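Local coordinates for protein glucosamine kinase (Streptacidiphilus jiangxiensis, PDB 6HWJ) that phosphorylates D-glucosamine at the expense of ATP, with magnesium as cofactor, to give D-glucosamine 6-phosphate, at residues P14-P19 against W58-V63; L33-L38 against G48-A53; E255-A260 against Q405-Y410; L401-E406 against L426-L431. All coordinates share one frame; numbering follows the deposited sequence.

Contact 1 of 4, residues P14-P19 against W58-V63; sequences PALVLP and WTVPLV
V17 sets its CG2 methyl over one face of the W58 indole. This CG2 stands 3.7 Å from the centroid of the five-membered ring of W58 and only 15° off the ring normal, a CH-pi contact. A branched residue suits this place because both methyls find partners: CG2 sits above the ring, while V17 CG1 touches its CG-CD1 side and also reaches V60 CG2 at 4.0 Å. W58 has its CG beside the backbone N (chi1 -50°), which swings the indole under V17 and carries its six-membered end on to L18, whose CD2 meets CH2 of W58 at 4.1 Å. At the other end of the row, L16 crosses L62 at about a right angle, with L16 CD2 and L62 CD2 3.8 Å apart. W58, V60 and L62 are alternate residues of one strand, so three apolar groups meet the short 3-10 turn 14-17 in sequence. No direct hydrogen bond joins the segments; instead a water lies 2.8 Å from V17 O and 2.7 Å from T59 O and links the two backbones. Further out, W58 NE1 is hydrogen-bonded to S52 OG, which fixes the rotation of the indole, and R137 makes a cation-pi contact with it. The contact is buried: the loop after helix 5-11 is laid over strand 57-65, strand 45-51 lies alongside and offers V50 to both V17 and V60, and V70 of strand 69-72 touches L62.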
loop_
_atom_site.group_PDB
_atom_site.type_symbol
_atom_site.label_atom_id
_atom_site.label_comp_id
_atom_site.label_asym_id
_atom_site.label_seq_id
_atom_site.Cartn_x
_atom_site.Cartn_y
_atom_site.Cartn_z
ATOM N N PRO A 14 -6.601 -13.463 -27.816
ATOM C CA PRO A 14 -5.954 -13.474 -26.490
ATOM C C PRO A 14 -5.737 -12.091 -25.900
ATOM O O PRO A 14 -5.577 -11.979 -24.669
ATOM C CB PRO A 14 -4.617 -14.178 -26.754
ATOM C CG PRO A 14 -4.867 -15.031 -27.943
ATOM C CD PRO A 14 -5.853 -14.273 -28.801
ATOM N N ALA A 15 -5.727 -11.036 -26.723
ATOM C CA ALA A 15 -5.608 -9.676 -26.193
ATOM C C ALA A 15 -6.790 -9.276 -25.320
ATOM O O ALA A 15 -6.747 -8.213 -24.689
ATOM C CB ALA A 15 -5.476 -8.676 -27.358
ATOM N N LEU A 16 -7.842 -10.104 -25.274
ATOM C CA LEU A 16 -8.975 -9.849 -24.400
ATOM C C LEU A 16 -8.534 -9.514 -22.980
ATOM O O LEU A 16 -9.132 -8.654 -22.328
ATOM C CB LEU A 16 -9.883 -11.076 -24.395
ATOM C CG LEU A 16 -11.162 -11.033 -23.555
ATOM C CD1 LEU A 16 -12.174 -10.077 -24.171
ATOM C CD2 LEU A 16 -11.739 -12.431 -23.441
ATOM N N VAL A 17 -7.486 -10.180 -22.476
ATOM C CA VAL A 17 -7.132 -10.017 -21.067
ATOM C C VAL A 17 -6.398 -8.713 -20.773
ATOM O O VAL A 17 -6.144 -8.413 -19.596
ATOM C CB VAL A 17 -6.255 -11.185 -20.552
ATOM C CG1 VAL A 17 -6.923 -12.542 -20.804
ATOM C CG2 VAL A 17 -4.888 -11.143 -21.199
ATOM N N LEU A 18 -6.064 -7.895 -21.811
ATOM C CA LEU A 18 -5.208 -6.719 -21.590
ATOM C C LEU A 18 -6.029 -5.440 -21.450
ATOM O O LEU A 18 -6.851 -5.128 -22.340
ATOM C CB LEU A 18 -4.227 -6.566 -22.752
ATOM C CG LEU A 18 -3.186 -7.674 -22.894
ATOM C CD1 LEU A 18 -2.339 -7.462 -24.147
ATOM C CD2 LEU A 18 -2.295 -7.753 -21.674
ATOM N N PRO A 19 -5.821 -4.649 -20.390
ATOM C CA PRO A 19 -6.548 -3.372 -20.291
ATOM C C PRO A 19 -6.282 -2.431 -21.454
ATOM O O PRO A 19 -7.221 -1.798 -21.966
ATOM C CB PRO A 19 -6.038 -2.780 -18.966
ATOM C CG PRO A 19 -5.529 -3.932 -18.203
ATOM C CD PRO A 19 -4.971 -4.883 -19.213
ATOM N N TRP A 58 -5.716 -13.932 -15.130
ATOM C CA TRP A 58 -6.123 -12.551 -15.303
ATOM C C TRP A 58 -7.544 -12.331 -14.800
ATOM O O TRP A 58 -8.413 -13.180 -14.992
ATOM C CB TRP A 58 -6.085 -12.146 -16.798
ATOM C CG TRP A 58 -4.803 -12.477 -17.504
ATOM C CD1 TRP A 58 -4.419 -13.704 -17.995
ATOM C CD2 TRP A 58 -3.750 -11.570 -17.819
ATOM N NE1 TRP A 58 -3.193 -13.601 -18.599
ATOM C CE2 TRP A 58 -2.755 -12.304 -18.496
ATOM C CE3 TRP A 58 -3.540 -10.206 -17.579
ATOM C CZ2 TRP A 58 -1.561 -11.722 -18.936
ATOM C CZ3 TRP A 58 -2.358 -9.628 -18.034
ATOM C CH2 TRP A 58 -1.390 -10.382 -18.696
ATOM N N THR A 59 -7.780 -11.180 -14.190
ATOM C CA THR A 59 -9.135 -10.694 -13.932
ATOM C C THR A 59 -9.562 -9.896 -15.147
ATOM O O THR A 59 -8.873 -8.949 -15.533
ATOM C CB THR A 59 -9.209 -9.811 -12.690
ATOM O OG1 THR A 59 -8.733 -10.539 -11.560
ATOM C CG2 THR A 59 -10.655 -9.336 -12.426
ATOM N N VAL A 60 -10.697 -10.261 -15.734
ATOM C CA VAL A 60 -11.143 -9.575 -16.940
ATOM C C VAL A 60 -12.590 -9.142 -16.781
ATOM O O VAL A 60 -13.474 -10.008 -16.686
ATOM C CB VAL A 60 -10.991 -10.471 -18.183
ATOM C CG1 VAL A 60 -11.260 -9.631 -19.424
ATOM C CG2 VAL A 60 -9.595 -11.099 -18.239
ATOM N N PRO A 61 -12.884 -7.834 -16.754
ATOM C CA PRO A 61 -14.277 -7.408 -16.875
ATOM C C PRO A 61 -14.732 -7.619 -18.303
ATOM O O PRO A 61 -14.081 -7.167 -19.247
ATOM C CB PRO A 61 -14.237 -5.917 -16.493
ATOM C CG PRO A 61 -12.872 -5.476 -16.935
ATOM C CD PRO A 61 -11.955 -6.684 -16.735
ATOM N N LEU A 62 -15.845 -8.323 -18.464
ATOM C CA LEU A 62 -16.286 -8.765 -19.769
ATOM C C LEU A 62 -17.652 -8.190 -20.114
ATOM O O LEU A 62 -18.521 -8.004 -19.250
ATOM C CB LEU A 62 -16.359 -10.299 -19.837
ATOM C CG LEU A 62 -15.011 -11.003 -19.733
ATOM C CD1 LEU A 62 -15.249 -12.452 -19.319
ATOM C CD2 LEU A 62 -14.242 -10.939 -21.045
ATOM N N VAL A 63 -17.839 -7.949 -21.402
ATOM C CA VAL A 63 -19.132 -7.512 -21.929
ATOM C C VAL A 63 -19.368 -8.217 -23.254
ATOM O O VAL A 63 -18.484 -8.267 -24.122
ATOM C CB VAL A 63 -19.190 -5.982 -22.089
ATOM C CG1 VAL A 63 -18.235 -5.530 -23.176
ATOM C CG2 VAL A 63 -20.623 -5.532 -22.387
HETATM O O HOH W 1 -8.134 -7.598 -17.765
#

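Contact 2 of 4, residues L33-L38 against G48-A53; sequences LRLDAL and GVVRSA
R34 and R51 run side by side and point the same way from a cross-strand pair of a beta hairpin, strands 34-42 and 45-51, which is interrupted here by a classic beta bulge. Their guanidinium planes are 70° apart. D36 and A37 both face V49, and V49 O accepts from D36 N at 2.8 Å and, weakly, from A37 N. The extra residue turns D36 toward the neighbouring strand, where an acid is useful: its two oxygens serve the two neighbouring arginines. R51 holds D36 side-on with NE and NH2, both directed at OD2, and the carboxylate and guanidinium planes stand 55° apart. NE meets the syn lone pair of OD2, whereas NH2 comes from above the carboxylate plane. The other oxygen of D36, OD1, takes R34 NE at 3.2 Å. Each arginine is bent at chi3, and this brings R34 NH1 within 3.0 Å of R51 NE, a close approach of two donors that the shared aspartate probably offsets.

The face with L35, L38 and V50 is apolar and is met by W5 and V9 of helix 5-11; L35 CD1 packs on V50 CG2, and L33, just before the strand, sets its CB 3.8 Å from V50 CG1. Beta-branched V50 suits an extended strand with neighbours on both sides. R34 and R51 form a hydrogen-bonded pair, in which R51 N donates to R34 O at 2.8 Å with an almost straight N-H...O angle of 178°.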
loop_
_atom_site.group_PDB
_atom_site.type_symbol
_atom_site.label_atom_id
_atom_site.label_comp_id
_atom_site.label_asym_id
_atom_site.label_seq_id
_atom_site.Cartn_x
_atom_site.Cartn_y
_atom_site.Cartn_z
ATOM N N LEU A 33 -7.230 -18.730 -24.972
ATOM C CA LEU A 33 -7.611 -18.434 -23.609
ATOM C C LEU A 33 -8.535 -19.522 -23.060
ATOM O O LEU A 33 -9.214 -20.223 -23.803
ATOM C CB LEU A 33 -8.333 -17.088 -23.532
ATOM C CG LEU A 33 -7.645 -15.843 -24.093
ATOM C CD1 LEU A 33 -8.546 -14.613 -23.859
ATOM C CD2 LEU A 33 -6.286 -15.626 -23.434
ATOM N N ARG A 34 -8.557 -19.640 -21.739
ATOM C CA ARG A 34 -9.463 -20.555 -21.058
ATOM C C ARG A 34 -10.119 -19.832 -19.891
ATOM O O ARG A 34 -9.437 -19.194 -19.082
ATOM C CB ARG A 34 -8.726 -21.803 -20.552
ATOM C CG ARG A 34 -9.658 -22.903 -20.057
ATOM C CD ARG A 34 -8.883 -24.095 -19.508
ATOM N NE ARG A 34 -8.197 -23.765 -18.262
ATOM C CZ ARG A 34 -7.375 -24.586 -17.617
ATOM N NH1 ARG A 34 -6.801 -24.196 -16.486
ATOM N NH2 ARG A 34 -7.124 -25.795 -18.102
ATOM N N LEU A 35 -11.432 -19.947 -19.793
ATOM C CA LEU A 35 -12.185 -19.329 -18.716
ATOM C C LEU A 35 -12.195 -20.270 -17.513
ATOM O O LEU A 35 -12.723 -21.382 -17.592
ATOM C CB LEU A 35 -13.600 -19.008 -19.178
ATOM C CG LEU A 35 -14.512 -18.256 -18.216
ATOM C CD1 LEU A 35 -13.891 -16.907 -17.830
ATOM C CD2 LEU A 35 -15.884 -18.047 -18.861
ATOM N N ASP A 36 -11.599 -19.826 -16.408
ATOM C CA ASP A 36 -11.542 -20.630 -15.191
ATOM C C ASP A 36 -12.731 -20.384 -14.272
ATOM O O ASP A 36 -13.145 -21.292 -13.536
ATOM C CB ASP A 36 -10.251 -20.341 -14.422
ATOM C CG ASP A 36 -9.044 -21.060 -15.005
ATOM O OD1 ASP A 36 -9.221 -21.956 -15.860
ATOM O OD2 ASP A 36 -7.914 -20.725 -14.604
ATOM N N ALA A 37 -13.281 -19.172 -14.277
ATOM C CA ALA A 37 -14.394 -18.837 -13.396
ATOM C C ALA A 37 -15.063 -17.597 -13.948
ATOM O O ALA A 37 -14.413 -16.756 -14.574
ATOM C CB ALA A 37 -13.914 -18.601 -11.954
ATOM N N LEU A 38 -16.367 -17.477 -13.687
ATOM C CA LEU A 38 -17.180 -16.429 -14.304
ATOM C C LEU A 38 -18.274 -16.012 -13.331
ATOM O O LEU A 38 -19.087 -16.845 -12.907
ATOM C CB LEU A 38 -17.775 -16.948 -15.613
ATOM C CG LEU A 38 -18.469 -15.974 -16.575
ATOM C CD1 LEU A 38 -19.766 -15.429 -15.972
ATOM C CD2 LEU A 38 -17.513 -14.855 -16.952
ATOM N N GLY A 48 -14.591 -12.270 -15.415
ATOM C CA GLY A 48 -13.972 -13.528 -15.749
ATOM C C GLY A 48 -12.611 -13.627 -15.082
ATOM O O GLY A 48 -11.914 -12.623 -14.930
ATOM N N VAL A 49 -12.268 -14.833 -14.658
ATOM C CA VAL A 49 -10.909 -15.215 -14.309
ATOM C C VAL A 49 -10.410 -16.071 -15.460
ATOM O O VAL A 49 -10.914 -17.177 -15.688
ATOM C CB VAL A 49 -10.859 -15.969 -12.976
ATOM C CG1 VAL A 49 -9.448 -16.453 -12.707
ATOM C CG2 VAL A 49 -11.362 -15.069 -11.844
ATOM N N VAL A 50 -9.466 -15.536 -16.228
ATOM C CA VAL A 50 -9.071 -16.104 -17.506
ATOM C C VAL A 50 -7.609 -16.506 -17.424
ATOM O O VAL A 50 -6.783 -15.802 -16.831
ATOM C CB VAL A 50 -9.315 -15.126 -18.668
ATOM C CG1 VAL A 50 -8.940 -15.738 -20.001
ATOM C CG2 VAL A 50 -10.784 -14.688 -18.666
ATOM N N ARG A 51 -7.304 -17.647 -18.014
ATOM C CA ARG A 51 -5.937 -18.151 -18.122
ATOM C C ARG A 51 -5.489 -18.060 -19.570
ATOM O O ARG A 51 -6.175 -18.561 -20.473
ATOM C CB ARG A 51 -5.875 -19.586 -17.607
ATOM C CG ARG A 51 -4.505 -20.110 -17.313
ATOM C CD ARG A 51 -4.588 -21.561 -16.826
ATOM N NE ARG A 51 -5.385 -21.684 -15.603
ATOM C CZ ARG A 51 -4.879 -21.892 -14.385
ATOM N NH1 ARG A 51 -3.567 -22.010 -14.204
ATOM N NH2 ARG A 51 -5.694 -21.992 -13.345
ATOM N N SER A 52 -4.354 -17.404 -19.799
ATOM C CA SER A 52 -3.727 -17.481 -21.103
ATOM C C SER A 52 -2.923 -18.794 -21.215
ATOM O O SER A 52 -2.708 -19.514 -20.233
ATOM C CB SER A 52 -2.846 -16.253 -21.338
ATOM O OG SER A 52 -2.127 -15.886 -20.176
ATOM N N ALA A 53 -2.502 -19.113 -22.433
ATOM C CA ALA A 53 -1.882 -20.409 -22.701
ATOM C C ALA A 53 -0.555 -20.592 -21.983
ATOM O O ALA A 53 -0.050 -21.720 -21.917
ATOM C CB ALA A 53 -1.685 -20.598 -24.217
#

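Contact 3 of 4, residues E255-A260 against Q405-Y410; sequences EELDEA and QEVREY
The guanidinium of R408 meets E256 at its edge, the carboxylate lying near the guanidinium plane but turned 61° against it. R408 NH2 and E256 OE2 are 3.2 Å apart, a salt bridge whose hydrogen bond is weak, bent to 142° at the hydrogen. The phenol ring of Y410 has V407 CA of its own helix at the edge, while Y410 CB rests on A260 CB at 4.0 Å.

Beside the ion pair the helices 243-263 and 398-416 run roughly in the same direction, their segment axes 39° apart and 9.2 Å at closest approach. V407 fills the seam. Its CG1, anti to the backbone N, lies 3.9 Å from L257 CA and 4.0 Å from A260 CB, and CG2 turns to L257 CD1. Small A260 allows close approach, its CB touching both V407 CG1 and Y410 CB; L257 and V407 go on to meet helix 266-284 at I279 and Y283. E256 is extended beyond CG, whereas R408 folds at chi2 and chi3, so that R408 CD also lies against the carboxylate, 3.7 Å from E256 OE1.

The second segment belongs to the inferred substrate specificity determinant motif and includes E409, a D-glucosamine-binding residue, which is hydrogen-bonded to W420. E409 takes no part in the contact, which packs another side of the same helix against helix 243-263. The chemistry is that of a single weak ion pair beside an apolar seam; E256, together with E259, which pairs with R415, probably offsets the closeness of R408 and R415.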
loop_
_atom_site.group_PDB
_atom_site.type_symbol
_atom_site.label_atom_id
_atom_site.label_comp_id
_atom_site.label_asym_id
_atom_site.label_seq_id
_atom_site.Cartn_x
_atom_site.Cartn_y
_atom_site.Cartn_z
ATOM N N GLU A 255 22.468 -7.289 3.798
ATOM C CA GLU A 255 22.707 -7.273 2.359
ATOM C C GLU A 255 22.355 -5.915 1.755
ATOM O O GLU A 255 23.102 -5.382 0.931
ATOM C CB GLU A 255 21.908 -8.384 1.679
ATOM C CG GLU A 255 22.454 -9.779 1.971
ATOM C CD GLU A 255 21.710 -10.869 1.230
ATOM O OE1 GLU A 255 20.729 -10.545 0.526
ATOM O OE2 GLU A 255 22.110 -12.050 1.351
ATOM N N GLU A 256 21.211 -5.342 2.146
ATOM C CA GLU A 256 20.853 -4.023 1.646
ATOM C C GLU A 256 21.867 -2.977 2.090
ATOM O O GLU A 256 22.253 -2.091 1.308
ATOM C CB GLU A 256 19.448 -3.653 2.115
ATOM C CG GLU A 256 18.357 -4.555 1.562
ATOM C CD GLU A 256 17.002 -4.286 2.192
ATOM O OE1 GLU A 256 16.959 -3.641 3.261
ATOM O OE2 GLU A 256 15.975 -4.722 1.622
ATOM N N LEU A 257 22.309 -3.056 3.342
ATOM C CA LEU A 257 23.354 -2.157 3.820
ATOM C C LEU A 257 24.617 -2.295 2.973
ATOM O O LEU A 257 25.204 -1.296 2.537
ATOM C CB LEU A 257 23.642 -2.454 5.299
ATOM C CG LEU A 257 24.764 -1.657 5.952
ATOM C CD1 LEU A 257 24.509 -0.162 5.871
ATOM C CD2 LEU A 257 24.933 -2.095 7.394
ATOM N N ASP A 258 25.054 -3.534 2.730
ATOM C CA ASP A 258 26.241 -3.745 1.903
ATOM C C ASP A 258 26.064 -3.131 0.517
ATOM O O ASP A 258 26.978 -2.478 -0.003
ATOM C CB ASP A 258 26.551 -5.234 1.800
ATOM C CG ASP A 258 27.053 -5.813 3.104
ATOM O OD1 ASP A 258 27.554 -5.040 3.948
ATOM O OD2 ASP A 258 26.951 -7.044 3.289
ATOM N N GLU A 259 24.892 -3.310 -0.090
ATOM C CA GLU A 259 24.664 -2.738 -1.413
ATOM C C GLU A 259 24.746 -1.217 -1.370
ATOM O O GLU A 259 25.374 -0.591 -2.234
ATOM C CB GLU A 259 23.320 -3.193 -1.970
ATOM C CG GLU A 259 23.111 -2.810 -3.429
ATOM C CD GLU A 259 21.757 -3.244 -3.959
ATOM O OE1 GLU A 259 21.160 -4.181 -3.388
ATOM O OE2 GLU A 259 21.285 -2.636 -4.946
ATOM N N ALA A 260 24.097 -0.594 -0.376
ATOM C CA ALA A 260 24.157 0.859 -0.258
ATOM C C ALA A 260 25.588 1.340 -0.059
ATOM O O ALA A 260 26.013 2.309 -0.692
ATOM C CB ALA A 260 23.273 1.332 0.895
ATOM N N GLN A 405 15.024 1.457 7.107
ATOM C CA GLN A 405 14.238 2.356 6.270
ATOM C C GLN A 405 15.141 3.378 5.598
ATOM O O GLN A 405 15.029 3.627 4.392
ATOM C CB GLN A 405 13.166 3.062 7.095
ATOM C CG GLN A 405 12.023 2.197 7.559
ATOM C CD GLN A 405 11.005 1.917 6.460
ATOM O OE1 GLN A 405 11.060 2.504 5.372
ATOM N NE2 GLN A 405 10.071 1.016 6.744
ATOM N N GLU A 406 16.053 3.982 6.372
ATOM C CA GLU A 406 16.950 4.991 5.805
ATOM C C GLU A 406 17.874 4.378 4.758
ATOM O O GLU A 406 18.152 4.999 3.720
ATOM C CB GLU A 406 17.754 5.664 6.924
ATOM C CG GLU A 406 16.894 6.303 8.012
ATOM C CD GLU A 406 15.999 7.430 7.474
ATOM O OE1 GLU A 406 16.285 7.942 6.384
ATOM O OE2 GLU A 406 15.012 7.800 8.141
ATOM N N VAL A 407 18.339 3.140 4.991
ATOM C CA VAL A 407 19.164 2.471 4.000
ATOM C C VAL A 407 18.394 2.251 2.702
ATOM O O VAL A 407 18.968 2.336 1.606
ATOM C CB VAL A 407 19.699 1.142 4.565
ATOM C CG1 VAL A 407 20.444 0.366 3.496
ATOM C CG2 VAL A 407 20.590 1.407 5.780
ATOM N N ARG A 408 17.098 1.957 2.799
ATOM C CA ARG A 408 16.284 1.813 1.594
ATOM C C ARG A 408 16.258 3.105 0.781
ATOM O O ARG A 408 16.125 3.061 -0.447
ATOM C CB ARG A 408 14.848 1.404 1.949
ATOM C CG ARG A 408 14.675 -0.025 2.445
ATOM C CD ARG A 408 15.125 -1.060 1.426
ATOM N NE ARG A 408 14.609 -0.796 0.086
ATOM C CZ ARG A 408 14.812 -1.588 -0.965
ATOM N NH1 ARG A 408 14.310 -1.264 -2.144
ATOM N NH2 ARG A 408 15.515 -2.706 -0.835
ATOM N N GLU A 409 16.346 4.262 1.449
ATOM C CA GLU A 409 16.306 5.528 0.730
ATOM C C GLU A 409 17.568 5.721 -0.095
ATOM O O GLU A 409 17.502 6.258 -1.210
ATOM C CB GLU A 409 16.114 6.697 1.707
ATOM C CG GLU A 409 14.854 6.593 2.523
ATOM C CD GLU A 409 13.586 6.721 1.684
ATOM O OE1 GLU A 409 13.643 7.227 0.551
ATOM O OE2 GLU A 409 12.513 6.318 2.167
ATOM N N TYR A 410 18.721 5.267 0.425
ATOM C CA TYR A 410 19.939 5.272 -0.373
ATOM C C TYR A 410 19.772 4.448 -1.645
ATOM O O TYR A 410 20.224 4.851 -2.733
ATOM C CB TYR A 410 21.125 4.707 0.413
ATOM C CG TYR A 410 21.673 5.558 1.525
ATOM C CD1 TYR A 410 22.398 6.704 1.255
ATOM C CD2 TYR A 410 21.529 5.168 2.852
ATOM C CE1 TYR A 410 22.940 7.463 2.282
ATOM C CE2 TYR A 410 22.074 5.909 3.880
ATOM C CZ TYR A 410 22.784 7.047 3.595
ATOM O OH TYR A 410 23.320 7.779 4.628
#

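Contact 4 of 4, residues L401-E406 against L426-L431; sequences LRYAQE and LSLTDL
The segment axes of helices 398-416 and 422-431 run antiparallel at 155° and approach to 10.5 Å, the two limbs of a helical hairpin in the C-terminal part of the chain. At this spacing longer side chains fill the gap. L431 lies across R402 at about a right angle and sets CD1 over one face of the guanidinium, 3.7 Å from R402 NE; leucine suits the place because its methyls can cover a flat cation while leaving its edge to polar partners. That edge is taken by E406, one turn on in the same helix: R402 NE and NH1 both grip E406 OE2, which lies in the guanidinium plane and receives NE on its anti lone pair at 2.8 Å. R402 bends at chi2 (62°), which carries its guanidinium forward along the helix to E406. NH1 is shared with D347 and NH2 with Q373, while H348 binds E406 OE1, so the buried charges are paired.

E406 and L428 slide past each other in opposite directions, E406 CB to L428 CG 3.9 Å, and E406 OE1 lies 3.4 Å from S427 CB. A serine is small enough to sit beside the carboxylate; in the conformer described its hydroxyl is bound to V423 O and D347. On the other flank Y403 CD1 touches L428 CD2 at 4.0 Å, and L431 CB lies at the edge of the same ring. A water 2.8 Å from Y403 OH donates a hydrogen bond to L431 O at 2.7 Å.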
loop_
_atom_site.group_PDB
_atom_site.type_symbol
_atom_site.label_atom_id
_atom_site.label_comp_id
_atom_site.label_asym_id
_atom_site.label_seq_id
_atom_site.Cartn_x
_atom_site.Cartn_y
_atom_site.Cartn_z
ATOM N N LEU A 401 14.694 -1.278 12.645
ATOM C CA LEU A 401 13.842 -1.109 11.474
ATOM C C LEU A 401 13.940 0.305 10.906
ATOM O O LEU A 401 13.856 0.497 9.683
ATOM C CB LEU A 401 12.398 -1.439 11.818
ATOM C CG LEU A 401 12.039 -2.884 12.146
ATOM C CD1 LEU A 401 10.515 -3.045 12.243
ATOM C CD2 LEU A 401 12.615 -3.852 11.111
ATOM N N ARG A 402 14.117 1.311 11.761
ATOM C CA ARG A 402 14.275 2.669 11.247
ATOM C C ARG A 402 15.558 2.795 10.437
ATOM O O ARG A 402 15.555 3.344 9.329
ATOM C CB ARG A 402 14.242 3.680 12.392
ATOM C CG ARG A 402 14.527 5.104 11.961
ATOM C CD ARG A 402 13.476 5.634 10.958
ATOM N NE ARG A 402 13.832 6.971 10.496
ATOM C CZ ARG A 402 13.541 8.093 11.158
ATOM N NH1 ARG A 402 13.935 9.261 10.679
ATOM N NH2 ARG A 402 12.846 8.043 12.284
ATOM N N TYR A 403 16.671 2.267 10.964
ATOM C CA TYR A 403 17.908 2.302 10.209
ATOM C C TYR A 403 17.701 1.670 8.839
ATOM O O TYR A 403 18.146 2.208 7.826
ATOM C CB TYR A 403 19.027 1.586 10.982
ATOM C CG TYR A 403 19.578 2.347 12.181
ATOM C CD1 TYR A 403 19.144 3.632 12.487
ATOM C CD2 TYR A 403 20.554 1.779 12.996
ATOM C CE1 TYR A 403 19.664 4.324 13.583
ATOM C CE2 TYR A 403 21.077 2.464 14.075
ATOM C CZ TYR A 403 20.621 3.737 14.368
ATOM O OH TYR A 403 21.141 4.417 15.458
ATOM N N ALA A 404 17.019 0.518 8.791
ATOM C CA ALA A 404 16.803 -0.168 7.521
ATOM C C ALA A 404 15.962 0.682 6.568
ATOM O O ALA A 404 16.154 0.629 5.346
ATOM C CB ALA A 404 16.124 -1.510 7.769
ATOM N N GLN A 405 15.024 1.457 7.107
ATOM C CA GLN A 405 14.238 2.356 6.270
ATOM C C GLN A 405 15.141 3.378 5.598
ATOM O O GLN A 405 15.029 3.627 4.392
ATOM C CB GLN A 405 13.166 3.062 7.095
ATOM C CG GLN A 405 12.023 2.197 7.559
ATOM C CD GLN A 405 11.005 1.917 6.460
ATOM O OE1 GLN A 405 11.060 2.504 5.372
ATOM N NE2 GLN A 405 10.071 1.016 6.744
ATOM N N GLU A 406 16.053 3.982 6.372
ATOM C CA GLU A 406 16.950 4.991 5.805
ATOM C C GLU A 406 17.874 4.378 4.758
ATOM O O GLU A 406 18.152 4.999 3.720
ATOM C CB GLU A 406 17.754 5.664 6.924
ATOM C CG GLU A 406 16.894 6.303 8.012
ATOM C CD GLU A 406 15.999 7.430 7.474
ATOM O OE1 GLU A 406 16.285 7.942 6.384
ATOM O OE2 GLU A 406 15.012 7.800 8.141
ATOM N N LEU A 426 20.999 13.158 6.042
ATOM C CA LEU A 426 20.640 14.097 7.100
ATOM C C LEU A 426 19.796 13.410 8.168
ATOM O O LEU A 426 19.951 13.693 9.353
ATOM C CB LEU A 426 19.912 15.299 6.507
ATOM C CG LEU A 426 20.771 16.121 5.531
ATOM C CD1 LEU A 426 19.966 17.245 4.885
ATOM C CD2 LEU A 426 22.021 16.684 6.216
ATOM N N SER A 427 18.915 12.486 7.770
ATOM C CA SER A 427 18.124 11.744 8.747
ATOM C C SER A 427 19.025 10.971 9.703
ATOM O O SER A 427 18.890 11.073 10.929
ATOM C CB SER A 427 17.174 10.779 8.033
ATOM O OG SER A 427 16.369 11.449 7.107
ATOM N N LEU A 428 19.969 10.187 9.152
ATOM C CA LEU A 428 20.853 9.382 9.987
ATOM C C LEU A 428 21.802 10.250 10.795
ATOM O O LEU A 428 22.191 9.867 11.903
ATOM C CB LEU A 428 21.662 8.395 9.149
ATOM C CG LEU A 428 20.884 7.200 8.603
ATOM C CD1 LEU A 428 21.710 6.461 7.563
ATOM C CD2 LEU A 428 20.480 6.256 9.727
ATOM N N THR A 429 22.200 11.400 10.251
ATOM C CA THR A 429 23.022 12.336 11.007
ATOM C C THR A 429 22.347 12.718 12.317
ATOM O O THR A 429 23.006 12.778 13.356
ATOM C CB THR A 429 23.326 13.582 10.169
ATOM O OG1 THR A 429 24.153 13.222 9.050
ATOM C CG2 THR A 429 24.060 14.627 11.017
ATOM N N ASP A 430 21.035 12.952 12.293
ATOM C CA ASP A 430 20.306 13.285 13.512
ATOM C C ASP A 430 19.906 12.052 14.322
ATOM O O ASP A 430 19.737 12.166 15.538
ATOM C CB ASP A 430 19.049 14.111 13.171
ATOM C CG ASP A 430 19.373 15.552 12.804
ATOM O OD1 ASP A 430 20.550 15.973 12.950
ATOM O OD2 ASP A 430 18.449 16.288 12.385
ATOM N N LEU A 431 19.779 10.880 13.693
ATOM C CA LEU A 431 19.367 9.675 14.414
ATOM C C LEU A 431 20.513 9.061 15.213
ATOM O O LEU A 431 20.332 8.639 16.364
ATOM C CB LEU A 431 18.832 8.630 13.439
ATOM C CG LEU A 431 17.442 8.814 12.845
ATOM C CD1 LEU A 431 17.261 7.849 11.687
ATOM C CD2 LEU A 431 16.382 8.608 13.902
HETATM O O HOH W 2 19.450 6.100 16.832
#

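In the fold
From the N terminus, contact 1 opens first, in the loop after helix 5-11, but contact 2, nested inside it as a tight hairpin, closes before strand 57-65 returns to complete contact 1. The two meet in one antiparallel sheet, where V60 N lies 2.8 Å from G48 O, a probable hydrogen bond. Much later, contact 3 closes a long loop of 144 residues between helices 243-263 and 398-416. Contact 4 begins on the stretch where contact 3 ends, sharing Q405 and E406, and closes a short loop of 19 residues to the last helix, 422-431. The two groups do not touch: the centres of contacts 1 and 4 are about 44 Å apart, on opposite sides of the chain's centre.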